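PDB 3LXQ: uncharacterized protein VP1736 from Vibrio parahaemolyticus, which is of unknown function but carries a sulfatase-family domain with the alpha/beta fold of the alkaline phosphatase superfamily. Local coordinates for residues 84-89 with 297-302; 371-376 with 389-394; 314-319 with 378-383; 213-218 with 251-256. All blocks are in the same frame, centred on the assembly; numbering follows the deposited sequence.

Interaction 1: 84-89 with 297-302; sequences KRKNLV and DTIFIV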
loop_
_atom_site.group_PDB
_atom_site.type_symbol
_atom_site.label_atom_id
_atom_site.label_comp_id
_atom_site.label_asym_id
_atom_site.label_seq_id
_atom_site.Cartn_x
_atom_site.Cartn_y
_atom_site.Cartn_z
ATOM N N LYS A 84 -24.681 3.780 -3.981
ATOM C CA LYS A 84 -24.628 3.284 -2.604
ATOM C C LYS A 84 -23.201 2.856 -2.279
ATOM O O LYS A 84 -22.566 2.169 -3.081
ATOM C CB LYS A 84 -25.590 2.109 -2.408
ATOM N N ARG A 85 -22.706 3.274 -1.111
ATOM C CA ARG A 85 -21.314 3.022 -0.697
ATOM C C ARG A 85 -20.950 1.550 -0.828
ATOM O O ARG A 85 -21.712 0.679 -0.410
ATOM C CB ARG A 85 -21.050 3.478 0.745
ATOM C CG ARG A 85 -22.029 4.483 1.315
ATOM C CD ARG A 85 -21.442 5.275 2.469
ATOM N NE ARG A 85 -20.741 6.472 1.992
ATOM C CZ ARG A 85 -20.759 7.659 2.604
ATOM N NH1 ARG A 85 -21.454 7.831 3.726
ATOM N NH2 ARG A 85 -20.099 8.687 2.083
ATOM N N LYS A 86 -19.794 1.269 -1.421
ATOM C CA LYS A 86 -19.357 -0.114 -1.565
ATOM C C LYS A 86 -18.509 -0.578 -0.365
ATOM O O LYS A 86 -17.897 0.237 0.336
ATOM C CB LYS A 86 -18.569 -0.302 -2.865
ATOM C CG LYS A 86 -19.397 -0.250 -4.134
ATOM C CD LYS A 86 -18.465 -0.175 -5.340
ATOM C CE LYS A 86 -19.218 0.029 -6.648
ATOM N NZ LYS A 86 -19.962 -1.196 -7.032
ATOM N N ASN A 87 -18.486 -1.891 -0.137
ATOM C CA ASN A 87 -17.547 -2.496 0.798
ATOM C C ASN A 87 -16.130 -2.345 0.244
ATOM O O ASN A 87 -15.934 -2.251 -0.975
ATOM C CB ASN A 87 -17.860 -3.983 0.995
ATOM C CG ASN A 87 -19.279 -4.244 1.474
ATOM O OD1 ASN A 87 -19.766 -3.622 2.422
ATOM N ND2 ASN A 87 -19.936 -5.200 0.834
ATOM N N LEU A 88 -15.142 -2.333 1.131
ATOM C CA LEU A 88 -13.745 -2.246 0.703
ATOM C C LEU A 88 -12.842 -3.328 1.306
ATOM O O LEU A 88 -12.655 -3.398 2.518
ATOM C CB LEU A 88 -13.175 -0.854 0.998
ATOM C CG LEU A 88 -11.690 -0.640 0.728
ATOM C CD1 LEU A 88 -11.340 -0.766 -0.757
ATOM C CD2 LEU A 88 -11.273 0.712 1.270
ATOM N N VAL A 89 -12.275 -4.156 0.429
ATOM C CA VAL A 89 -11.423 -5.261 0.846
ATOM C C VAL A 89 -10.021 -5.012 0.299
ATOM O O VAL A 89 -9.827 -4.914 -0.922
ATOM C CB VAL A 89 -11.994 -6.630 0.385
ATOM C CG1 VAL A 89 -10.972 -7.735 0.527
ATOM C CG2 VAL A 89 -13.261 -6.975 1.174
ATOM N N ASP A 297 -21.200 -5.896 -4.320
ATOM C CA ASP A 297 -21.200 -4.729 -3.456
ATOM C C ASP A 297 -19.797 -4.303 -2.990
ATOM O O ASP A 297 -19.677 -3.464 -2.092
ATOM C CB ASP A 297 -22.100 -5.033 -2.253
ATOM C CG ASP A 297 -22.556 -3.785 -1.513
ATOM O OD1 ASP A 297 -23.165 -3.952 -0.431
ATOM O OD2 ASP A 297 -22.327 -2.653 -1.997
ATOM N N THR A 298 -18.747 -4.848 -3.611
ATOM C CA THR A 298 -17.395 -4.716 -3.055
ATOM C C THR A 298 -16.299 -4.378 -4.055
ATOM O O THR A 298 -16.309 -4.864 -5.195
ATOM C CB THR A 298 -16.991 -6.008 -2.310
ATOM O OG1 THR A 298 -18.033 -6.382 -1.403
ATOM C CG2 THR A 298 -15.677 -5.808 -1.530
ATOM N N ILE A 299 -15.354 -3.544 -3.603
ATOM C CA ILE A 299 -14.125 -3.258 -4.322
ATOM C C ILE A 299 -12.976 -3.975 -3.618
ATOM O O ILE A 299 -12.829 -3.883 -2.393
ATOM C CB ILE A 299 -13.818 -1.729 -4.375
ATOM C CG1 ILE A 299 -14.907 -0.961 -5.137
ATOM C CG2 ILE A 299 -12.413 -1.457 -4.955
ATOM C CD1 ILE A 299 -15.027 -1.287 -6.619
ATOM N N PHE A 300 -12.171 -4.685 -4.410
ATOM C CA PHE A 300 -11.026 -5.430 -3.920
ATOM C C PHE A 300 -9.757 -4.812 -4.477
ATOM O O PHE A 300 -9.729 -4.370 -5.629
ATOM C CB PHE A 300 -11.111 -6.897 -4.360
ATOM C CG PHE A 300 -12.344 -7.616 -3.870
ATOM C CD1 PHE A 300 -13.542 -7.542 -4.581
ATOM C CD2 PHE A 300 -12.304 -8.381 -2.711
ATOM C CE1 PHE A 300 -14.686 -8.208 -4.137
ATOM C CE2 PHE A 300 -13.455 -9.058 -2.247
ATOM C CZ PHE A 300 -14.639 -8.968 -2.964
ATOM N N ILE A 301 -8.709 -4.766 -3.655
ATOM C CA ILE A 301 -7.399 -4.387 -4.152
ATOM C C ILE A 301 -6.374 -5.469 -3.801
ATOM O O ILE A 301 -6.289 -5.892 -2.677
ATOM C CB ILE A 301 -6.979 -2.917 -3.738
ATOM C CG1 ILE A 301 -5.651 -2.521 -4.377
ATOM C CG2 ILE A 301 -6.920 -2.721 -2.215
ATOM C CD1 ILE A 301 -5.346 -1.041 -4.236
ATOM N N VAL A 302 -5.639 -5.945 -4.793
ATOM C CA VAL A 302 -4.517 -6.849 -4.542
ATOM C C VAL A 302 -3.279 -5.980 -4.662
ATOM O O VAL A 302 -2.982 -5.470 -5.736
ATOM C CB VAL A 302 -4.405 -7.985 -5.579
ATOM C CG1 VAL A 302 -3.188 -8.875 -5.272
ATOM C CG2 VAL A 302 -5.693 -8.819 -5.650
#
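N87, L88 and V89 pair with T298, I299 and F300 as neighbouring parallel strands, at the start of 87-93 and 298-304 in the large mixed sheet of the alkaline phosphatase-like fold. The short strand axes come within 4.7 Å and run 17° from parallel. Four backbone bonds hold the register. N87 uses both its N-H, given to the carbonyl of D297, and its C=O, which receives I299 N; V89 does the same with I299 O and I301 N. The distance from V89 N to I299 O is 2.9 Å.

On the L88 and I299 face the packing reaches back to K86, whose CD rests on I299 CG1 at 3.6 Å, and helix 346-353 covers L88 and I299 through L350. On the face of N87, T298, V89 and F300 the pairing is polar at N87 and apolar at V89, whose side chain runs alongside F300. V89 CG1 is 3.6 Å from F300 CD2, while T298 CG2 sits above the rim of the F300 ring.

At the polar end the N87 amide is held at both of its heavy atoms: OD1 accepts from F241 N of the adjoining strand 241-246, and ND2 donates to T298 OG1, itself bonded to Y294 O. With N87 CG anti to its carbonyl carbon (chi1 -57°), ND2 reaches T298 OG1 at 3.2 Å, the acceptor almost exactly in the amide plane.

Interaction 2: 371-376 with 389-394; sequences LAREDE and LTRDNL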
loop_
_atom_site.group_PDB
_atom_site.type_symbol
_atom_site.label_atom_id
_atom_site.label_comp_id
_atom_site.label_asym_id
_atom_site.label_seq_id
_atom_site.Cartn_x
_atom_site.Cartn_y
_atom_site.Cartn_z
ATOM N N LEU A 371 -4.602 12.715 -14.268
ATOM C CA LEU A 371 -3.354 13.099 -13.697
ATOM C C LEU A 371 -2.449 13.323 -14.890
ATOM O O LEU A 371 -2.251 12.410 -15.704
ATOM C CB LEU A 371 -2.815 11.974 -12.806
ATOM C CG LEU A 371 -1.475 12.247 -12.112
ATOM C CD1 LEU A 371 -1.637 13.209 -10.947
ATOM C CD2 LEU A 371 -0.794 10.939 -11.669
ATOM N N ALA A 372 -1.951 14.549 -15.012
ATOM C CA ALA A 372 -1.079 14.924 -16.121
ATOM C C ALA A 372 0.195 14.109 -16.019
ATOM O O ALA A 372 0.599 13.730 -14.914
ATOM C CB ALA A 372 -0.775 16.436 -16.084
ATOM N N ARG A 373 0.797 13.810 -17.167
ATOM C CA ARG A 373 2.074 13.103 -17.208
ATOM C C ARG A 373 3.170 13.684 -16.315
ATOM O O ARG A 373 3.954 12.931 -15.729
ATOM C CB ARG A 373 2.600 13.007 -18.636
ATOM C CG ARG A 373 2.445 11.625 -19.235
ATOM C CD ARG A 373 3.548 11.341 -20.217
ATOM N NE ARG A 373 4.864 11.184 -19.588
ATOM C CZ ARG A 373 5.900 12.003 -19.786
ATOM N NH1 ARG A 373 7.055 11.770 -19.187
ATOM N NH2 ARG A 373 5.799 13.056 -20.591
ATOM N N GLU A 374 3.257 15.008 -16.227
ATOM C CA GLU A 374 4.346 15.624 -15.470
ATOM C C GLU A 374 4.128 15.486 -13.953
ATOM O O GLU A 374 5.041 15.751 -13.163
ATOM C CB GLU A 374 4.548 17.092 -15.860
ATOM C CG GLU A 374 3.395 17.999 -15.484
ATOM C CD GLU A 374 2.390 18.218 -16.625
ATOM O OE1 GLU A 374 2.388 17.444 -17.635
ATOM O OE2 GLU A 374 1.600 19.188 -16.490
ATOM N N ASP A 375 2.912 15.085 -13.574
ATOM C CA ASP A 375 2.562 14.847 -12.175
ATOM C C ASP A 375 2.730 13.384 -11.710
ATOM O O ASP A 375 2.705 13.100 -10.498
ATOM C CB ASP A 375 1.163 15.379 -11.879
ATOM C CG ASP A 375 1.090 16.896 -12.003
ATOM O OD1 ASP A 375 2.040 17.579 -11.542
ATOM O OD2 ASP A 375 0.093 17.396 -12.565
ATOM N N GLU A 376 2.940 12.466 -12.653
ATOM C CA GLU A 376 3.245 11.084 -12.293
ATOM C C GLU A 376 4.492 11.071 -11.434
ATOM O O GLU A 376 5.450 11.765 -11.746
ATOM C CB GLU A 376 3.481 10.238 -13.538
ATOM C CG GLU A 376 2.246 10.115 -14.404
ATOM C CD GLU A 376 2.434 9.143 -15.549
ATOM O OE1 GLU A 376 3.417 8.360 -15.540
ATOM O OE2 GLU A 376 1.580 9.176 -16.460
ATOM N N LEU A 389 10.894 9.594 -7.912
ATOM C CA LEU A 389 10.836 9.179 -9.303
ATOM C C LEU A 389 9.700 9.899 -10.034
ATOM O O LEU A 389 8.551 9.912 -9.564
ATOM C CB LEU A 389 10.652 7.657 -9.403
ATOM C CG LEU A 389 10.567 7.030 -10.810
ATOM C CD1 LEU A 389 11.929 7.020 -11.538
ATOM C CD2 LEU A 389 9.961 5.625 -10.780
ATOM N N THR A 390 10.041 10.527 -11.158
ATOM C CA THR A 390 9.052 11.077 -12.092
ATOM C C THR A 390 9.373 10.572 -13.504
ATOM O O THR A 390 10.363 9.876 -13.707
ATOM C CB THR A 390 9.048 12.634 -12.094
ATOM O OG1 THR A 390 10.128 13.104 -12.901
ATOM C CG2 THR A 390 9.196 13.199 -10.680
ATOM N N ARG A 391 8.547 10.925 -14.482
ATOM C CA ARG A 391 8.756 10.439 -15.845
ATOM C C ARG A 391 10.034 10.990 -16.477
ATOM O O ARG A 391 10.542 10.434 -17.450
ATOM C CB ARG A 391 7.547 10.769 -16.716
ATOM C CG ARG A 391 6.385 9.812 -16.552
ATOM C CD ARG A 391 6.709 8.434 -17.117
ATOM N NE ARG A 391 5.618 7.491 -16.892
ATOM C CZ ARG A 391 5.624 6.217 -17.282
ATOM N NH1 ARG A 391 4.573 5.447 -17.035
ATOM N NH2 ARG A 391 6.673 5.707 -17.922
ATOM N N ASP A 392 10.562 12.063 -15.889
ATOM C CA ASP A 392 11.650 12.835 -16.488
ATOM C C ASP A 392 12.970 12.745 -15.739
ATOM O O ASP A 392 14.039 12.958 -16.315
ATOM C CB ASP A 392 11.219 14.294 -16.624
ATOM C CG ASP A 392 10.010 14.444 -17.508
ATOM O OD1 ASP A 392 10.156 14.325 -18.742
ATOM O OD2 ASP A 392 8.908 14.651 -16.967
ATOM N N ASN A 393 12.883 12.408 -14.458
ATOM C CA ASN A 393 14.029 12.457 -13.570
ATOM C C ASN A 393 13.848 11.542 -12.362
ATOM O O ASN A 393 12.731 11.118 -12.028
ATOM C CB ASN A 393 14.261 13.905 -13.112
ATOM C CG ASN A 393 12.956 14.620 -12.775
ATOM O OD1 ASN A 393 12.219 14.192 -11.893
ATOM N ND2 ASN A 393 12.663 15.701 -13.492
ATOM N N LEU A 394 14.968 11.237 -11.718
ATOM C CA LEU A 394 14.966 10.578 -10.428
ATOM C C LEU A 394 15.958 11.288 -9.526
ATOM O O LEU A 394 17.143 11.416 -9.868
ATOM C CB LEU A 394 15.341 9.097 -10.571
ATOM C CG LEU A 394 15.778 8.325 -9.321
ATOM C CD1 LEU A 394 14.616 8.038 -8.378
ATOM C CD2 LEU A 394 16.457 7.031 -9.758
HETATM O O HOH W 1 6.305 12.626 -14.122
#
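E376 and R391 face each other across this contact, their side chains meeting at a slant and joined by a salt bridge. R391 NE gives its hydrogen to E376 OE1 at 2.7 Å, and the bond is essentially straight at 178°. The oxygen lies in the guanidinium plane, at the NE edge. Seen from the glutamate, the donor arrives on the syn side of OE1 but 28° out of the carboxylate plane, and the two flat groups are turned 67° against each other. A bend at chi2 carries the R391 chain round to the carboxylate, whereas the E376 chain runs extended beyond CG. OE1 also accepts from the backbone N of I340, so two N-H groups grip one oxygen; this would probably stabilise the carboxylate as the anion. The R391 guanidinium has a further partner in F410, through a cation-pi contact.

The bridge ties the loop that leads into edge strand 377-382 to the turn between strands 385-390 and 394-398 of the five-stranded antiparallel sheet. Within it T390 OG1 accepts from D392 N, an ST turn; the same hydroxyl donates to N393 OD1 at 2.6 Å, from above the carbonyl plane.

R373 crosses R391 at about a right angle, on the more exposed side, though the placing of its guanidinium end is doubtful. Between the backbones sits a water that accepts from R391 N at 2.8 Å and lies within hydrogen-bonding distance of R373 O and E376 O, the latter 2.7 Å away.

Interaction 3: 314-319 with 378-383; sequences NLVPVK and AMMQYD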
loop_
_atom_site.group_PDB
_atom_site.type_symbol
_atom_site.label_atom_id
_atom_site.label_comp_id
_atom_site.label_asym_id
_atom_site.label_seq_id
_atom_site.Cartn_x
_atom_site.Cartn_y
_atom_site.Cartn_z
ATOM N N ASN A 314 22.915 0.305 -3.360
ATOM C CA ASN A 314 23.328 1.693 -3.376
ATOM C C ASN A 314 22.184 2.617 -3.741
ATOM O O ASN A 314 21.328 2.272 -4.572
ATOM C CB ASN A 314 24.525 1.918 -4.289
ATOM C CG ASN A 314 25.559 2.839 -3.661
ATOM O OD1 ASN A 314 26.499 3.286 -4.324
ATOM N ND2 ASN A 314 25.394 3.125 -2.366
ATOM N N LEU A 315 22.186 3.784 -3.090
ATOM C CA LEU A 315 21.193 4.845 -3.272
ATOM C C LEU A 315 19.762 4.316 -3.103
ATOM O O LEU A 315 19.428 3.800 -2.029
ATOM C CB LEU A 315 21.424 5.597 -4.598
ATOM C CG LEU A 315 22.724 6.428 -4.652
ATOM C CD1 LEU A 315 23.046 6.863 -6.076
ATOM C CD2 LEU A 315 22.685 7.623 -3.694
ATOM N N VAL A 316 18.923 4.447 -4.129
ATOM C CA VAL A 316 17.587 3.845 -4.081
ATOM C C VAL A 316 17.369 2.857 -5.231
ATOM O O VAL A 316 17.280 3.261 -6.389
ATOM C CB VAL A 316 16.459 4.901 -4.021
ATOM C CG1 VAL A 316 15.084 4.217 -3.981
ATOM C CG2 VAL A 316 16.627 5.778 -2.796
ATOM N N PRO A 317 17.290 1.552 -4.907
ATOM C CA PRO A 317 17.077 0.513 -5.922
ATOM C C PRO A 317 15.614 0.439 -6.384
ATOM O O PRO A 317 14.834 -0.380 -5.905
ATOM C CB PRO A 317 17.517 -0.768 -5.210
ATOM C CG PRO A 317 17.249 -0.495 -3.755
ATOM C CD PRO A 317 17.487 0.985 -3.558
ATOM N N VAL A 318 15.277 1.302 -7.336
ATOM C CA VAL A 318 13.902 1.529 -7.808
ATOM C C VAL A 318 13.114 0.252 -8.099
ATOM O O VAL A 318 11.959 0.116 -7.657
ATOM C CB VAL A 318 13.908 2.464 -9.058
ATOM C CG1 VAL A 318 12.513 2.628 -9.661
ATOM C CG2 VAL A 318 14.507 3.829 -8.704
ATOM N N LYS A 319 13.757 -0.671 -8.820
ATOM C CA LYS A 319 13.172 -1.948 -9.232
ATOM C C LYS A 319 12.603 -2.690 -8.033
ATOM O O LYS A 319 11.584 -3.376 -8.142
ATOM C CB LYS A 319 14.231 -2.815 -9.941
ATOM N N ALA A 378 6.670 8.690 -7.919
ATOM C CA ALA A 378 6.775 7.709 -6.847
ATOM C C ALA A 378 7.837 8.160 -5.855
ATOM O O ALA A 378 8.998 8.468 -6.235
ATOM C CB ALA A 378 7.139 6.314 -7.413
HETATM N N MSE A 379 7.441 8.207 -4.593
HETATM C CA MSE A 379 8.390 8.400 -3.507
HETATM C C MSE A 379 8.809 7.042 -2.983
HETATM O O MSE A 379 7.973 6.181 -2.764
HETATM C CB MSE A 379 7.753 9.191 -2.359
HETATM C CG MSE A 379 6.948 10.390 -2.805
HETATM SE SE MSE A 379 6.454 11.334 -1.168
HETATM C CE MSE A 379 4.704 12.061 -1.758
HETATM N N MSE A 380 10.100 6.855 -2.755
HETATM C CA MSE A 380 10.542 5.624 -2.115
HETATM C C MSE A 380 11.704 5.803 -1.140
HETATM O O MSE A 380 12.649 6.567 -1.387
HETATM C CB MSE A 380 10.717 4.473 -3.122
HETATM C CG MSE A 380 11.627 4.737 -4.269
HETATM SE SE MSE A 380 11.038 3.948 -5.975
HETATM C CE MSE A 380 11.237 5.618 -6.950
ATOM N N GLN A 381 11.570 5.141 0.008
ATOM C CA GLN A 381 12.544 5.233 1.085
ATOM C C GLN A 381 13.240 3.907 1.229
ATOM O O GLN A 381 12.598 2.899 1.529
ATOM C CB GLN A 381 11.857 5.577 2.403
ATOM C CG GLN A 381 12.809 5.928 3.532
ATOM C CD GLN A 381 13.195 7.404 3.539
ATOM O OE1 GLN A 381 12.348 8.273 3.326
ATOM N NE2 GLN A 381 14.475 7.692 3.808
ATOM N N TYR A 382 14.553 3.917 1.011
ATOM C CA TYR A 382 15.391 2.759 1.224
ATOM C C TYR A 382 16.297 3.041 2.424
ATOM O O TYR A 382 17.368 3.646 2.280
ATOM C CB TYR A 382 16.210 2.427 -0.037
ATOM C CG TYR A 382 17.086 1.203 0.116
ATOM C CD1 TYR A 382 16.522 -0.079 0.130
ATOM C CD2 TYR A 382 18.474 1.317 0.250
ATOM C CE1 TYR A 382 17.303 -1.205 0.278
ATOM C CE2 TYR A 382 19.270 0.189 0.401
ATOM C CZ TYR A 382 18.673 -1.069 0.413
ATOM O OH TYR A 382 19.422 -2.202 0.553
ATOM N N ASP A 383 15.851 2.613 3.608
ATOM C CA ASP A 383 16.544 2.937 4.873
ATOM C C ASP A 383 16.671 4.463 5.069
ATOM O O ASP A 383 15.671 5.152 5.259
ATOM C CB ASP A 383 17.918 2.229 4.949
ATOM C CG ASP A 383 17.791 0.706 4.972
ATOM O OD1 ASP A 383 16.763 0.199 5.476
ATOM O OD2 ASP A 383 18.726 0.012 4.499
#
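V316 and M380, a selenomethionine, make the tight part of this contact, with V316 CG1 pressed to M380 CG at 3.5 Å. The side chains come from a loop between strands 298-304 and 322-328 of the large mixed sheet and from edge strand 377-382 of the five-stranded antiparallel sheet, so the contact packs a loop of the sulfatase-family region onto the smaller sheet. M380 CG lies between its backbone N and carbonyl carbon (chi1 55°), and the chain bends again further out. This brings its end against V318, whose CG2 is 4.1 Å from M380 CE. F321 and Y127 add to the apolar surroundings of M380.

Toward L315 and P317, both partly exposed, the packing is looser, although Y382 itself is buried. P317, at the centre of an inverse gamma turn, crosses Y382 at about a right angle and lays CD over one face of the ring, 4.0 Å from its centroid and 21° off the normal: a CH-pi contact. The opposite face has D383 OD2 near its rim. L315 points its CB away from the strand, although its carbonyl O approaches Y382 CD2 to 3.5 Å and is bonded to N385 ND2.

Between the two segments the chemistry is apolar and CH-pi, without a polar bond. The tyrosine OH is hydrogen-bonded to V310 O and A313 N just before the loop segment, which probably fixes the tilt of the ring whose face P317 covers.

Interaction 4: 213-218 with 251-256; sequences VGSWGV and HSPYEY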
loop_
_atom_site.group_PDB
_atom_site.type_symbol
_atom_site.label_atom_id
_atom_site.label_comp_id
_atom_site.label_asym_id
_atom_site.label_seq_id
_atom_site.Cartn_x
_atom_site.Cartn_y
_atom_site.Cartn_z
ATOM N N VAL A 213 -0.645 -25.007 9.425
ATOM C CA VAL A 213 -0.112 -23.959 10.305
ATOM C C VAL A 213 1.416 -23.979 10.265
ATOM O O VAL A 213 2.025 -25.038 10.441
ATOM C CB VAL A 213 -0.606 -24.135 11.769
ATOM C CG1 VAL A 213 -0.075 -23.021 12.673
ATOM C CG2 VAL A 213 -2.131 -24.192 11.832
ATOM N N GLY A 214 2.013 -22.809 10.019
ATOM C CA GLY A 214 3.470 -22.624 10.023
ATOM C C GLY A 214 3.927 -21.658 11.105
ATOM O O GLY A 214 3.140 -21.254 11.957
ATOM N N SER A 215 5.206 -21.290 11.074
ATOM C CA SER A 215 5.817 -20.416 12.095
ATOM C C SER A 215 5.178 -19.031 12.146
ATOM O O SER A 215 5.194 -18.351 13.175
ATOM C CB SER A 215 7.302 -20.238 11.799
ATOM O OG SER A 215 7.928 -21.485 11.622
ATOM N N TRP A 216 4.620 -18.617 11.021
ATOM C CA TRP A 216 4.044 -17.294 10.906
ATOM C C TRP A 216 2.523 -17.336 11.062
ATOM O O TRP A 216 1.855 -16.302 11.002
ATOM C CB TRP A 216 4.510 -16.665 9.594
ATOM C CG TRP A 216 6.015 -16.528 9.595
ATOM C CD1 TRP A 216 6.935 -17.465 9.189
ATOM C CD2 TRP A 216 6.774 -15.408 10.077
ATOM N NE1 TRP A 216 8.213 -16.985 9.372
ATOM C CE2 TRP A 216 8.143 -15.726 9.910
ATOM C CE3 TRP A 216 6.428 -14.160 10.613
ATOM C CZ2 TRP A 216 9.176 -14.833 10.266
ATOM C CZ3 TRP A 216 7.452 -13.269 10.962
ATOM C CH2 TRP A 216 8.812 -13.620 10.790
ATOM N N GLY A 217 1.992 -18.544 11.281
ATOM C CA GLY A 217 0.556 -18.758 11.506
ATOM C C GLY A 217 -0.082 -19.663 10.465
ATOM O O GLY A 217 0.596 -20.475 9.836
ATOM N N VAL A 218 -1.389 -19.508 10.265
ATOM C CA VAL A 218 -2.123 -20.308 9.255
ATOM C C VAL A 218 -1.701 -19.949 7.824
ATOM O O VAL A 218 -1.314 -18.794 7.542
ATOM C CB VAL A 218 -3.660 -20.176 9.401
ATOM C CG1 VAL A 218 -4.102 -20.489 10.821
ATOM C CG2 VAL A 218 -4.135 -18.797 8.991
ATOM N N HIS A 251 7.181 -16.019 4.188
ATOM C CA HIS A 251 8.220 -15.655 5.151
ATOM C C HIS A 251 9.101 -16.875 5.330
ATOM O O HIS A 251 8.594 -18.005 5.368
ATOM C CB HIS A 251 7.642 -15.411 6.542
ATOM C CG HIS A 251 7.086 -14.044 6.769
ATOM N ND1 HIS A 251 5.734 -13.781 6.718
ATOM C CD2 HIS A 251 7.689 -12.879 7.103
ATOM C CE1 HIS A 251 5.529 -12.502 6.985
ATOM N NE2 HIS A 251 6.699 -11.932 7.219
ATOM N N SER A 252 10.405 -16.654 5.473
ATOM C CA SER A 252 11.339 -17.724 5.828
ATOM C C SER A 252 10.860 -18.325 7.147
ATOM O O SER A 252 10.484 -17.578 8.063
ATOM C CB SER A 252 12.759 -17.170 5.984
ATOM O OG SER A 252 13.651 -18.173 6.443
ATOM N N PRO A 253 10.884 -19.663 7.267
ATOM C CA PRO A 253 11.502 -20.663 6.380
ATOM C C PRO A 253 10.641 -21.192 5.221
ATOM O O PRO A 253 11.052 -22.141 4.561
ATOM C CB PRO A 253 11.820 -21.799 7.342
ATOM C CG PRO A 253 10.686 -21.745 8.329
ATOM C CD PRO A 253 10.275 -20.295 8.452
ATOM N N TYR A 254 9.475 -20.582 4.981
ATOM C CA TYR A 254 8.628 -20.844 3.787
ATOM C C TYR A 254 7.804 -22.139 3.862
ATOM O O TYR A 254 7.766 -22.935 2.914
ATOM C CB TYR A 254 9.429 -20.762 2.473
ATOM C CG TYR A 254 10.253 -19.504 2.343
ATOM C CD1 TYR A 254 9.645 -18.265 2.140
ATOM C CD2 TYR A 254 11.646 -19.550 2.428
ATOM C CE1 TYR A 254 10.398 -17.110 2.030
ATOM C CE2 TYR A 254 12.407 -18.395 2.324
ATOM C CZ TYR A 254 11.771 -17.179 2.124
ATOM O OH TYR A 254 12.515 -16.027 2.015
ATOM N N GLU A 255 7.143 -22.334 4.999
ATOM C CA GLU A 255 6.272 -23.488 5.211
ATOM C C GLU A 255 4.963 -23.233 4.491
ATOM O O GLU A 255 4.388 -22.147 4.629
ATOM C CB GLU A 255 5.982 -23.694 6.705
ATOM C CG GLU A 255 7.195 -23.877 7.614
ATOM C CD GLU A 255 6.879 -23.536 9.067
ATOM O OE1 GLU A 255 6.627 -24.466 9.869
ATOM O OE2 GLU A 255 6.874 -22.340 9.417
ATOM N N TYR A 256 4.507 -24.233 3.730
ATOM C CA TYR A 256 3.216 -24.225 3.041
ATOM C C TYR A 256 2.848 -25.676 2.650
ATOM O O TYR A 256 3.746 -26.513 2.462
ATOM C CB TYR A 256 3.240 -23.310 1.792
ATOM C CG TYR A 256 4.119 -23.835 0.691
ATOM C CD1 TYR A 256 3.590 -24.639 -0.320
ATOM C CD2 TYR A 256 5.492 -23.564 0.676
ATOM C CE1 TYR A 256 4.393 -25.159 -1.326
ATOM C CE2 TYR A 256 6.311 -24.076 -0.333
ATOM C CZ TYR A 256 5.747 -24.877 -1.334
ATOM O OH TYR A 256 6.535 -25.409 -2.334
#
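W216 and H251 stack face to face, with E255 gripping the neighbouring S215; W216, H251 and E255 have the most surface buried here. The six-membered ring of W216 and the imidazole have centroids 4.0 Å apart and planes tilted by only 12°. The overlap continues toward the backbone: H251 CB sits over the five-membered ring of the indole, 3.3 Å from its centroid and 10° off the normal, a close CH-pi contact. The imidazole is held by a bond between ND1 and S248 O.

The indole is also caught at its edge. W216 NE1 donates to S252 O at 2.7 Å, though the hydrogen bond is bent and the donor stands above the carbonyl plane. Beside it is P253, joined to S252 by a cis peptide bond, with its CD 4.0 Å from NE1.

E255 reaches in with an extended chain beyond CG and offers a single oxygen, OE2, to both donors of S215. The backbone N and the hydroxyl OG each bond to it at 2.6 Å, both on the syn side but from opposite faces of the carboxylate plane. With S215 OG beside its own backbone N (chi1 -51°), the two donors form a pincer on that one atom.

S215 and W216 are the central residues of a type I beta turn from G214 to G217, which makes this a two-residue beta hairpin of strands 213-214 and 217-218. The hairpin lies at the surface, just before helix 220-234, and receives the loop that runs from strand 241-246 to helix 271-289.

Along the chain, interaction 4 falls between the two segments of interaction 1, all four segments belonging to the sulfatase-family region. Interaction 1 pairs strands inside the large mixed sheet; interaction 4 joins a surface hairpin to a loop, their centres about 29 Å apart. Interactions 2 and 3 close later, with alternating segments and centres about 16 Å apart, and share the five-stranded antiparallel sheet through neighbouring strands 377-382 and 385-390. They touch directly: L389 packs on M380 and V318. Interaction 3 lies across the chain's centre from interaction 1, about 31 Å away between centres. Through its loop segment, it packs the C-terminal sheet against the sulfatase-family part, and probably helps the two behave as one body.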